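Local structure of capsular polysaccharide export system protein KpsC (Thermosulfurimonas dismutans, 6MGB) at residues A[99-104]-A[171-176]; A[242-247]-A[266-271]; A[257-262]-A[273-278]. The protein probably adds Kdo residues in beta linkage, from CMP-Kdo, in building the conserved glycolipid on which Gram-negative capsular polysaccharides are carried. All blocks are in the same frame, centred on the assembly; numbering follows the deposited sequence.

Contact 1. Residues A[99-104]-A[171-176]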
loop_
_atom_site.group_PDB
_atom_site.type_symbol
_atom_site.label_atom_id
_atom_site.label_comp_id
_atom_site.label_asym_id
_atom_site.label_seq_id
_atom_site.Cartn_x
_atom_site.Cartn_y
_atom_site.Cartn_z
ATOM N N TYR A 99 -2.544 -4.921 6.446
ATOM C CA TYR A 99 -3.010 -5.326 5.123
ATOM C C TYR A 99 -1.985 -6.183 4.389
ATOM O O TYR A 99 -2.359 -7.103 3.653
ATOM C CB TYR A 99 -3.365 -4.095 4.287
ATOM C CG TYR A 99 -2.205 -3.161 4.009
ATOM C CD1 TYR A 99 -1.914 -2.113 4.869
ATOM C CD2 TYR A 99 -1.408 -3.322 2.881
ATOM C CE1 TYR A 99 -0.857 -1.254 4.619
ATOM C CE2 TYR A 99 -0.351 -2.469 2.623
ATOM C CZ TYR A 99 -0.080 -1.437 3.496
ATOM O OH TYR A 99 0.971 -0.586 3.243
ATOM N N TYR A 100 -0.694 -5.895 4.554
ATOM C CA TYR A 100 0.321 -6.619 3.800
ATOM C C TYR A 100 0.742 -7.923 4.466
ATOM O O TYR A 100 1.549 -8.657 3.890
ATOM C CB TYR A 100 1.556 -5.738 3.559
ATOM C CG TYR A 100 2.212 -5.164 4.798
ATOM C CD1 TYR A 100 3.084 -5.925 5.564
ATOM C CD2 TYR A 100 1.978 -3.851 5.183
ATOM C CE1 TYR A 100 3.690 -5.399 6.688
ATOM C CE2 TYR A 100 2.581 -3.317 6.304
ATOM C CZ TYR A 100 3.437 -4.094 7.053
ATOM O OH TYR A 100 4.042 -3.566 8.172
ATOM N N ASP A 101 0.208 -8.236 5.643
ATOM C CA ASP A 101 0.549 -9.473 6.347
ATOM C C ASP A 101 -0.466 -10.546 5.968
ATOM O O ASP A 101 -1.566 -10.605 6.524
ATOM C CB ASP A 101 0.585 -9.242 7.854
ATOM C CG ASP A 101 0.930 -10.501 8.628
ATOM O OD1 ASP A 101 1.125 -11.560 7.999
ATOM O OD2 ASP A 101 1.003 -10.432 9.871
ATOM N N ALA A 102 -0.089 -11.407 5.023
ATOM C CA ALA A 102 -0.959 -12.478 4.552
ATOM C C ALA A 102 -0.967 -13.700 5.466
ATOM O O ALA A 102 -1.713 -14.648 5.191
ATOM C CB ALA A 102 -0.544 -12.908 3.143
ATOM N N THR A 103 -0.168 -13.710 6.532
ATOM C CA THR A 103 -0.121 -14.857 7.435
ATOM C C THR A 103 -1.255 -14.856 8.454
ATOM O O THR A 103 -1.496 -15.890 9.086
ATOM C CB THR A 103 1.218 -14.896 8.181
ATOM O OG1 THR A 103 1.258 -13.858 9.169
ATOM C CG2 THR A 103 2.387 -14.721 7.212
ATOM N N ARG A 104 -1.946 -13.735 8.627
ATOM C CA ARG A 104 -3.066 -13.625 9.552
ATOM C C ARG A 104 -4.190 -12.830 8.904
ATOM O O ARG A 104 -3.981 -12.190 7.865
ATOM C CB ARG A 104 -2.654 -12.923 10.847
ATOM C CG ARG A 104 -1.431 -13.476 11.551
ATOM C CD ARG A 104 -0.997 -12.496 12.629
ATOM N NE ARG A 104 -0.632 -11.203 12.050
ATOM C CZ ARG A 104 -0.765 -10.027 12.659
ATOM N NH1 ARG A 104 -1.270 -9.949 13.884
ATOM N NH2 ARG A 104 -0.401 -8.918 12.032
ATOM N N VAL A 171 7.081 -8.187 1.460
ATOM C CA VAL A 171 7.628 -9.310 0.704
ATOM C C VAL A 171 7.514 -10.597 1.512
ATOM O O VAL A 171 6.803 -11.532 1.128
ATOM C CB VAL A 171 9.084 -9.023 0.298
ATOM C CG1 VAL A 171 9.730 -10.254 -0.325
ATOM C CG2 VAL A 171 9.132 -7.853 -0.672
ATOM N N ARG A 172 8.208 -10.662 2.651
ATOM C CA ARG A 172 8.218 -11.901 3.425
ATOM C C ARG A 172 6.875 -12.149 4.098
ATOM O O ARG A 172 6.433 -13.298 4.200
ATOM C CB ARG A 172 9.353 -11.880 4.447
ATOM C CG ARG A 172 10.706 -12.194 3.826
ATOM C CD ARG A 172 11.792 -12.419 4.862
ATOM N NE ARG A 172 13.028 -12.904 4.244
ATOM C CZ ARG A 172 13.409 -14.180 4.189
ATOM N NH1 ARG A 172 12.668 -15.140 4.727
ATOM N NH2 ARG A 172 14.551 -14.499 3.593
ATOM N N LEU A 173 6.200 -11.094 4.556
ATOM C CA LEU A 173 4.846 -11.290 5.058
ATOM C C LEU A 173 3.840 -11.503 3.934
ATOM O O LEU A 173 2.697 -11.876 4.216
ATOM C CB LEU A 173 4.425 -10.110 5.936
ATOM C CG LEU A 173 5.105 -10.037 7.307
ATOM C CD1 LEU A 173 4.612 -8.852 8.127
ATOM C CD2 LEU A 173 4.864 -11.323 8.081
ATOM N N GLY A 174 4.238 -11.289 2.682
ATOM C CA GLY A 174 3.434 -11.692 1.546
ATOM C C GLY A 174 3.843 -13.054 1.016
ATOM O O GLY A 174 3.572 -13.386 -0.141
ATOM N N LEU A 175 4.508 -13.848 1.857
ATOM C CA LEU A 175 4.838 -15.243 1.574
ATOM C C LEU A 175 5.962 -15.399 0.555
ATOM O O LEU A 175 6.164 -16.495 0.020
ATOM C CB LEU A 175 3.599 -16.013 1.102
ATOM C CG LEU A 175 2.334 -15.793 1.939
ATOM C CD1 LEU A 175 1.216 -16.713 1.472
ATOM C CD2 LEU A 175 2.604 -15.984 3.426
ATOM N N ALA A 176 6.715 -14.338 0.285
ATOM C CA ALA A 176 7.824 -14.367 -0.656
ATOM C C ALA A 176 9.139 -14.146 0.090
ATOM O O ALA A 176 9.177 -14.090 1.322
ATOM C CB ALA A 176 7.593 -13.316 -1.743
#
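The backbones of 99-104 and 171-176 meet where two type I turns, Asp-101 to Arg-104 and Arg-172 to Leu-175, lie against each other, joined by one hydrogen bond from Ala-102 N to Leu-173 O (2.9 Å, 156° at the hydrogen). Leu-173 has the largest share in this contact. Its CD1 reaches the edge of the Tyr-100 ring, 3.9 Å from CE1 and near the ring plane, while CD2 lies 3.7 Å from Asp-101 OD1; a branched aliphatic tip suits a place that needs contact in two directions at once. Beside it the methyl of Ala-102, small enough to point straight at the other turn, sits 4.2 Å from Leu-175 CG. The second turn belongs to a Schellman motif that ends helix 169-172: Ala-176 N returns to Val-171 O, and Leu-175 takes the positive phi of the C-prime position. The first turn also contains an Asx turn, in which Asp-101 OD1 accepts from Thr-103 N on its anti side, 34° out of the carboxylate plane, and from Thr-103 OG1 at its syn lone pair (2.6 Å). Because Asp-101 CG stands anti to the backbone N (chi1 180°), the carboxylate lies within reach of Thr-103 and Arg-104. Arg-104 grips OD2 side-on with NE and NH2 in a salt bridge, so four donors hold the carboxylate that Leu-173 packs against. The hydroxyl of Tyr-100 is hydrogen-bonded to Glu-73.

Contact 2. Residues A[242-247]-A[266-271]. With C5P (cytidine-5'-monophosphate), chain D.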
loop_
_atom_site.group_PDB
_atom_site.type_symbol
_atom_site.label_atom_id
_atom_site.label_comp_id
_atom_site.label_asym_id
_atom_site.label_seq_id
_atom_site.Cartn_x
_atom_site.Cartn_y
_atom_site.Cartn_z
ATOM N N ILE A 242 1.851 -6.661 -16.144
ATOM C CA ILE A 242 2.719 -6.180 -15.077
ATOM C C ILE A 242 3.129 -7.360 -14.207
ATOM O O ILE A 242 2.317 -8.250 -13.929
ATOM C CB ILE A 242 2.021 -5.101 -14.221
ATOM C CG1 ILE A 242 1.366 -4.038 -15.108
ATOM C CG2 ILE A 242 3.009 -4.455 -13.262
ATOM C CD1 ILE A 242 2.315 -3.332 -16.054
ATOM N N TYR A 243 4.388 -7.360 -13.776
ATOM C CA TYR A 243 4.925 -8.368 -12.870
ATOM C C TYR A 243 5.303 -7.711 -11.550
ATOM O O TYR A 243 6.001 -6.692 -11.541
ATOM C CB TYR A 243 6.151 -9.057 -13.472
ATOM C CG TYR A 243 5.850 -10.006 -14.611
ATOM C CD1 TYR A 243 5.597 -9.531 -15.890
ATOM C CD2 TYR A 243 5.841 -11.380 -14.409
ATOM C CE1 TYR A 243 5.328 -10.396 -16.933
ATOM C CE2 TYR A 243 5.575 -12.252 -15.446
ATOM C CZ TYR A 243 5.320 -11.756 -16.705
ATOM O OH TYR A 243 5.054 -12.624 -17.737
ATOM N N THR A 244 4.851 -8.297 -10.440
ATOM C CA THR A 244 5.130 -7.749 -9.120
ATOM C C THR A 244 5.176 -8.875 -8.096
ATOM O O THR A 244 4.538 -9.918 -8.267
ATOM C CB THR A 244 4.075 -6.711 -8.703
ATOM O OG1 THR A 244 4.508 -6.027 -7.521
ATOM C CG2 THR A 244 2.724 -7.375 -8.436
ATOM N N VAL A 245 5.941 -8.650 -7.029
ATOM C CA VAL A 245 5.962 -9.557 -5.886
ATOM C C VAL A 245 4.848 -9.143 -4.936
ATOM O O VAL A 245 3.887 -9.892 -4.726
ATOM C CB VAL A 245 7.331 -9.551 -5.175
ATOM C CG1 VAL A 245 7.277 -10.397 -3.903
ATOM C CG2 VAL A 245 8.423 -10.067 -6.104
ATOM N N SER A 246 4.964 -7.934 -4.361
ATOM C CA SER A 246 3.976 -7.480 -3.386
ATOM C C SER A 246 3.791 -5.963 -3.363
ATOM O O SER A 246 3.247 -5.441 -2.381
ATOM C CB SER A 246 4.377 -7.943 -1.978
ATOM O OG SER A 246 5.600 -7.345 -1.582
ATOM N N SER A 247 4.208 -5.245 -4.403
ATOM C CA SER A 247 4.180 -3.790 -4.378
ATOM C C SER A 247 2.754 -3.255 -4.491
ATOM O O SER A 247 1.901 -3.825 -5.176
ATOM C CB SER A 247 5.028 -3.228 -5.519
ATOM O OG SER A 247 4.917 -1.819 -5.594
ATOM N N PRO A 266 0.194 -10.074 -1.865
ATOM C CA PRO A 266 -0.148 -8.752 -1.321
ATOM C C PRO A 266 -1.625 -8.623 -0.977
ATOM O O PRO A 266 -2.400 -9.563 -1.171
ATOM C CB PRO A 266 0.257 -7.795 -2.449
ATOM C CG PRO A 266 0.175 -8.620 -3.689
ATOM C CD PRO A 266 0.597 -10.003 -3.280
ATOM N N PHE A 267 -2.033 -7.454 -0.476
ATOM C CA PHE A 267 -3.390 -7.306 0.041
ATOM C C PHE A 267 -4.437 -7.499 -1.048
ATOM O O PHE A 267 -5.571 -7.893 -0.754
ATOM C CB PHE A 267 -3.555 -5.935 0.701
ATOM C CG PHE A 267 -3.468 -4.776 -0.256
ATOM C CD1 PHE A 267 -4.612 -4.257 -0.843
ATOM C CD2 PHE A 267 -2.247 -4.194 -0.556
ATOM C CE1 PHE A 267 -4.539 -3.186 -1.717
ATOM C CE2 PHE A 267 -2.170 -3.123 -1.430
ATOM C CZ PHE A 267 -3.318 -2.620 -2.009
ATOM N N TYR A 268 -4.078 -7.242 -2.302
ATOM C CA TYR A 268 -5.015 -7.304 -3.415
ATOM C C TYR A 268 -4.964 -8.629 -4.166
ATOM O O TYR A 268 -5.728 -8.813 -5.120
ATOM C CB TYR A 268 -4.744 -6.154 -4.391
ATOM C CG TYR A 268 -3.314 -6.094 -4.861
ATOM C CD1 TYR A 268 -2.365 -5.362 -4.159
ATOM C CD2 TYR A 268 -2.907 -6.779 -5.996
ATOM C CE1 TYR A 268 -1.054 -5.307 -4.581
ATOM C CE2 TYR A 268 -1.599 -6.732 -6.426
ATOM C CZ TYR A 268 -0.674 -5.994 -5.713
ATOM O OH TYR A 268 0.634 -5.942 -6.131
ATOM N N ALA A 269 -4.087 -9.544 -3.771
ATOM C CA ALA A 269 -3.993 -10.846 -4.411
ATOM C C ALA A 269 -4.929 -11.842 -3.733
ATOM O O ALA A 269 -5.353 -11.658 -2.590
ATOM C CB ALA A 269 -2.555 -11.364 -4.363
ATOM N N GLY A 270 -5.251 -12.908 -4.463
ATOM C CA GLY A 270 -6.064 -13.980 -3.925
ATOM C C GLY A 270 -7.553 -13.728 -3.923
ATOM O O GLY A 270 -8.290 -14.487 -3.282
ATOM N N TRP A 271 -8.026 -12.695 -4.621
ATOM C CA TRP A 271 -9.447 -12.381 -4.693
ATOM C C TRP A 271 -10.039 -12.669 -6.067
ATOM O O TRP A 271 -11.211 -12.356 -6.305
ATOM C CB TRP A 271 -9.675 -10.916 -4.315
ATOM C CG TRP A 271 -9.124 -10.568 -2.969
ATOM C CD1 TRP A 271 -8.019 -9.816 -2.705
ATOM C CD2 TRP A 271 -9.647 -10.973 -1.698
ATOM N NE1 TRP A 271 -7.822 -9.723 -1.349
ATOM C CE2 TRP A 271 -8.807 -10.427 -0.708
ATOM C CE3 TRP A 271 -10.744 -11.745 -1.302
ATOM C CZ2 TRP A 271 -9.032 -10.625 0.651
ATOM C CZ3 TRP A 271 -10.966 -11.938 0.047
ATOM C CH2 TRP A 271 -10.114 -11.383 1.009
HETATM O O3P C5P D . 4.374 -0.903 -2.054
HETATM P P C5P D . 5.568 -0.103 -2.522
HETATM O O1P C5P D . 6.467 -1.007 -3.360
HETATM O O2P C5P D . 6.418 0.599 -1.482
HETATM O "O5'" C5P D . 4.983 1.003 -3.503
HETATM C "C5'" C5P D . 4.467 2.232 -3.014
HETATM C "C4'" C5P D . 4.101 3.146 -4.154
HETATM O "O4'" C5P D . 5.316 3.653 -4.765
HETATM C "C3'" C5P D . 3.350 2.488 -5.303
HETATM O "O3'" C5P D . 1.954 2.411 -5.070
HETATM C "C2'" C5P D . 3.715 3.362 -6.497
HETATM O "O2'" C5P D . 2.916 4.535 -6.539
HETATM C "C1'" C5P D . 5.155 3.755 -6.164
HETATM N N1 C5P D . 6.140 2.858 -6.815
HETATM C C2 C5P D . 6.854 3.291 -8.058
HETATM N N3 C5P D . 7.853 2.371 -8.709
HETATM C C4 C5P D . 8.137 1.060 -8.134
HETATM C C5 C5P D . 7.426 0.630 -6.896
HETATM C C6 C5P D . 6.428 1.549 -6.247
HETATM O O2 C5P D . 6.629 4.351 -8.528
HETATM N N4 C5P D . 9.103 0.167 -8.766
#
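Tyr-268 reaches with its ring end toward the turn after strand 241-244, and its hydroxyl touches the methyl of Thr-244, with OH 3.4 Å from CG2. The same oxygen donates a hydrogen bond to Ser-247 O (2.6 Å), which lies at the ring edge near the ring plane; the donor stands only 16° from the carbonyl plane. A tyrosine suits the place because a long, rigid ring carries one donor to a buried carbonyl. Pro-266 lies over one face of that ring, its CG 3.4 Å above the plane and toward the rim, and its CB packs 4.1 Å from Ser-246 CB. A phenylalanine in place of Tyr-268 would probably leave Ser-247 O without this donor and open a gap at the Thr-244 methyl. Strand 241-244 is a central strand of the parallel sheet in this GT-B-clan protein, and the turn at its end leads into helix 248-255. Ser-247 is the N-cap of that helix: OG, anti to the backbone N (chi1 174°), accepts from Met-249 N, as an N-cap does, and donates to O1P of cytidine-5'-monophosphate at 2.8 Å. Thr-244 OG1 accepts from Ser-247 N (3.2 Å) in an ST motif, so both backbone polar atoms of the phosphate-binding serine are held. Gln-248, His-202 and Lys-200 also bind the nucleotide.

Contact 3. Residues A[257-262]-A[273-278]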
loop_
_atom_site.group_PDB
_atom_site.type_symbol
_atom_site.label_atom_id
_atom_site.label_comp_id
_atom_site.label_asym_id
_atom_site.label_seq_id
_atom_site.Cartn_x
_atom_site.Cartn_y
_atom_site.Cartn_z
ATOM N N GLY A 257 -6.869 -1.573 -14.990
ATOM C CA GLY A 257 -7.302 -2.681 -15.820
ATOM C C GLY A 257 -6.192 -3.505 -16.431
ATOM O O GLY A 257 -6.442 -4.241 -17.391
ATOM N N LYS A 258 -4.975 -3.410 -15.909
ATOM C CA LYS A 258 -3.865 -4.183 -16.444
ATOM C C LYS A 258 -3.902 -5.615 -15.918
ATOM O O LYS A 258 -4.533 -5.919 -14.902
ATOM C CB LYS A 258 -2.534 -3.528 -16.076
ATOM C CG LYS A 258 -2.446 -2.052 -16.440
ATOM C CD LYS A 258 -2.659 -1.830 -17.930
ATOM C CE LYS A 258 -2.577 -0.359 -18.297
ATOM N NZ LYS A 258 -2.815 -0.137 -19.751
ATOM N N GLU A 259 -3.217 -6.503 -16.636
ATOM C CA GLU A 259 -3.008 -7.866 -16.166
ATOM C C GLU A 259 -1.849 -7.867 -15.177
ATOM O O GLU A 259 -0.722 -7.512 -15.537
ATOM C CB GLU A 259 -2.721 -8.804 -17.336
ATOM C CG GLU A 259 -2.484 -10.251 -16.928
ATOM C CD GLU A 259 -2.199 -11.148 -18.115
ATOM O OE1 GLU A 259 -1.518 -10.691 -19.057
ATOM O OE2 GLU A 259 -2.662 -12.307 -18.112
ATOM N N VAL A 260 -2.122 -8.262 -13.937
ATOM C CA VAL A 260 -1.149 -8.188 -12.853
ATOM C C VAL A 260 -0.797 -9.607 -12.434
ATOM O O VAL A 260 -1.664 -10.368 -11.986
ATOM C CB VAL A 260 -1.684 -7.370 -11.670
ATOM C CG1 VAL A 260 -0.692 -7.372 -10.517
ATOM C CG2 VAL A 260 -1.969 -5.941 -12.113
ATOM N N ILE A 261 0.477 -9.958 -12.575
ATOM C CA ILE A 261 0.979 -11.281 -12.225
ATOM C C ILE A 261 1.730 -11.140 -10.906
ATOM O O ILE A 261 2.786 -10.501 -10.846
ATOM C CB ILE A 261 1.871 -11.854 -13.334
ATOM C CG1 ILE A 261 1.134 -11.787 -14.677
ATOM C CG2 ILE A 261 2.269 -13.288 -13.007
ATOM C CD1 ILE A 261 1.954 -12.212 -15.872
ATOM N N CYS A 262 1.176 -11.728 -9.847
ATOM C CA CYS A 262 1.694 -11.576 -8.494
ATOM C C CYS A 262 2.507 -12.800 -8.103
ATOM O O CYS A 262 2.026 -13.933 -8.211
ATOM C CB CYS A 262 0.553 -11.378 -7.492
ATOM S SG CYS A 262 -0.415 -9.881 -7.725
ATOM N N LEU A 273 -8.678 -11.509 -9.032
ATOM C CA LEU A 273 -8.360 -10.448 -9.979
ATOM C C LEU A 273 -6.925 -10.505 -10.485
ATOM O O LEU A 273 -6.576 -9.745 -11.395
ATOM C CB LEU A 273 -8.611 -9.079 -9.333
ATOM C CG LEU A 273 -10.056 -8.805 -8.909
ATOM C CD1 LEU A 273 -10.144 -7.513 -8.115
ATOM C CD2 LEU A 273 -10.970 -8.745 -10.124
ATOM N N THR A 274 -6.096 -11.383 -9.928
ATOM C CA THR A 274 -4.681 -11.446 -10.251
ATOM C C THR A 274 -4.298 -12.871 -10.619
ATOM O O THR A 274 -4.998 -13.831 -10.293
ATOM C CB THR A 274 -3.822 -10.976 -9.072
ATOM O OG1 THR A 274 -4.251 -11.644 -7.878
ATOM C CG2 THR A 274 -3.941 -9.471 -8.880
ATOM N N ARG A 275 -3.166 -12.997 -11.303
ATOM C CA ARG A 275 -2.563 -14.297 -11.567
ATOM C C ARG A 275 -1.577 -14.573 -10.441
ATOM O O ARG A 275 -0.515 -13.947 -10.367
ATOM C CB ARG A 275 -1.887 -14.307 -12.934
ATOM C CG ARG A 275 -2.650 -13.501 -13.970
ATOM C CD ARG A 275 -2.310 -13.914 -15.385
ATOM N NE ARG A 275 -2.685 -15.299 -15.658
ATOM C CZ ARG A 275 -2.710 -15.842 -16.869
ATOM N NH1 ARG A 275 -2.385 -15.118 -17.932
ATOM N NH2 ARG A 275 -3.060 -17.111 -17.021
ATOM N N ASP A 276 -1.933 -15.501 -9.558
ATOM C CA ASP A 276 -1.247 -15.678 -8.286
ATOM C C ASP A 276 -0.329 -16.892 -8.336
ATOM O O ASP A 276 -0.758 -17.988 -8.714
ATOM C CB ASP A 276 -2.256 -15.839 -7.147
ATOM C CG ASP A 276 -3.079 -14.589 -6.914
ATOM O OD1 ASP A 276 -2.583 -13.486 -7.220
ATOM O OD2 ASP A 276 -4.222 -14.710 -6.423
ATOM N N GLY A 277 0.932 -16.688 -7.953
ATOM C CA GLY A 277 1.857 -17.777 -7.714
ATOM C C GLY A 277 1.831 -18.313 -6.305
ATOM O O GLY A 277 2.428 -19.358 -6.032
ATOM N N LYS A 278 1.157 -17.611 -5.399
ATOM C CA LYS A 278 0.967 -18.042 -4.025
ATOM C C LYS A 278 -0.507 -18.335 -3.781
ATOM O O LYS A 278 -1.383 -17.918 -4.543
ATOM C CB LYS A 278 1.455 -16.975 -3.038
ATOM C CG LYS A 278 2.917 -16.593 -3.197
ATOM C CD LYS A 278 3.836 -17.718 -2.756
ATOM C CE LYS A 278 5.296 -17.323 -2.897
ATOM N NZ LYS A 278 6.214 -18.424 -2.497
HETATM O O HOH W 1 -4.877 -9.434 -13.636
HETATM O O HOH W 2 0.109 -14.737 -5.413
#
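Arg-275 leaves its strand on the same face as Ile-261 and runs back along strand 259-262. Its CB and CG pass over Val-260 O, CG at 3.8 Å; CD then lies 4.1 Å from Ile-261 CG1 and close to the carboxylate of Glu-259, after which a bend at chi3 (63°) swings the guanidinium round to that carboxylate. At the tip NH1 donates to Glu-259 OE2 (2.8 Å) in a salt bridge; the arginine is poorly ordered and touches a crystal neighbour, so this exposed bridge is probably mobile and its exact angles carry less weight. As modelled, NH1 meets the oxygen nearly end-on to its C-O bond, 22° out of the guanidinium plane, with the two flat groups 21° apart. Glu-259 suits its role because a fully extended chain brings the carboxylate out to the arginine, and its other oxygen, OE1, is engaged by Arg-241. Beneath it the backbones pair as neighbouring parallel strands: Arg-275 N gives to Val-260 O, Cys-262 N to Arg-275 O, and Gly-277 N to Cys-262 O. Strand 275-276 is thereby added to, and is outermost in, the six-stranded parallel sheet, the Rossmann-like half of a GT-B architecture that holds the nucleotide. On the opposite face Cys-262 SG packs against the methyl of Thr-274 (3.7 Å to CG2), a compact sulfur fitting a buried spot. While that methyl meets the sulfur, Thr-274 OG1 donates to Asp-276 OD1 at 2.6 Å from the syn side. OD1 in turn lies against Cys-262 CB. Where the strands begin to pair, a water bridges Val-260 N and Leu-273 O, accepting from the first and donating to the second.

Along the chain contact 1 closes before the other two begin, whereas contacts 2 and 3 interleave: 242-247, 257-262, 266-271, 273-278. The centres of contacts 2 and 3 are about 6 Å apart, and both reach the parallel sheet through neighbouring strands 241-244 and 259-262, with helix 248-255 connecting the two. The centre of contact 1 is about 10 Å from that of contact 2 and about 16 Å from that of contact 3; Tyr-99 packs on Phe-267 and Ala-176 on Val-245. Contact 1 thus joins the loop after strand 90-94, a strand of the mixed seven-stranded sheet, to the nucleotide-binding half, while contact 2 touches the nucleotide directly and contact 3 completes the sheet edge.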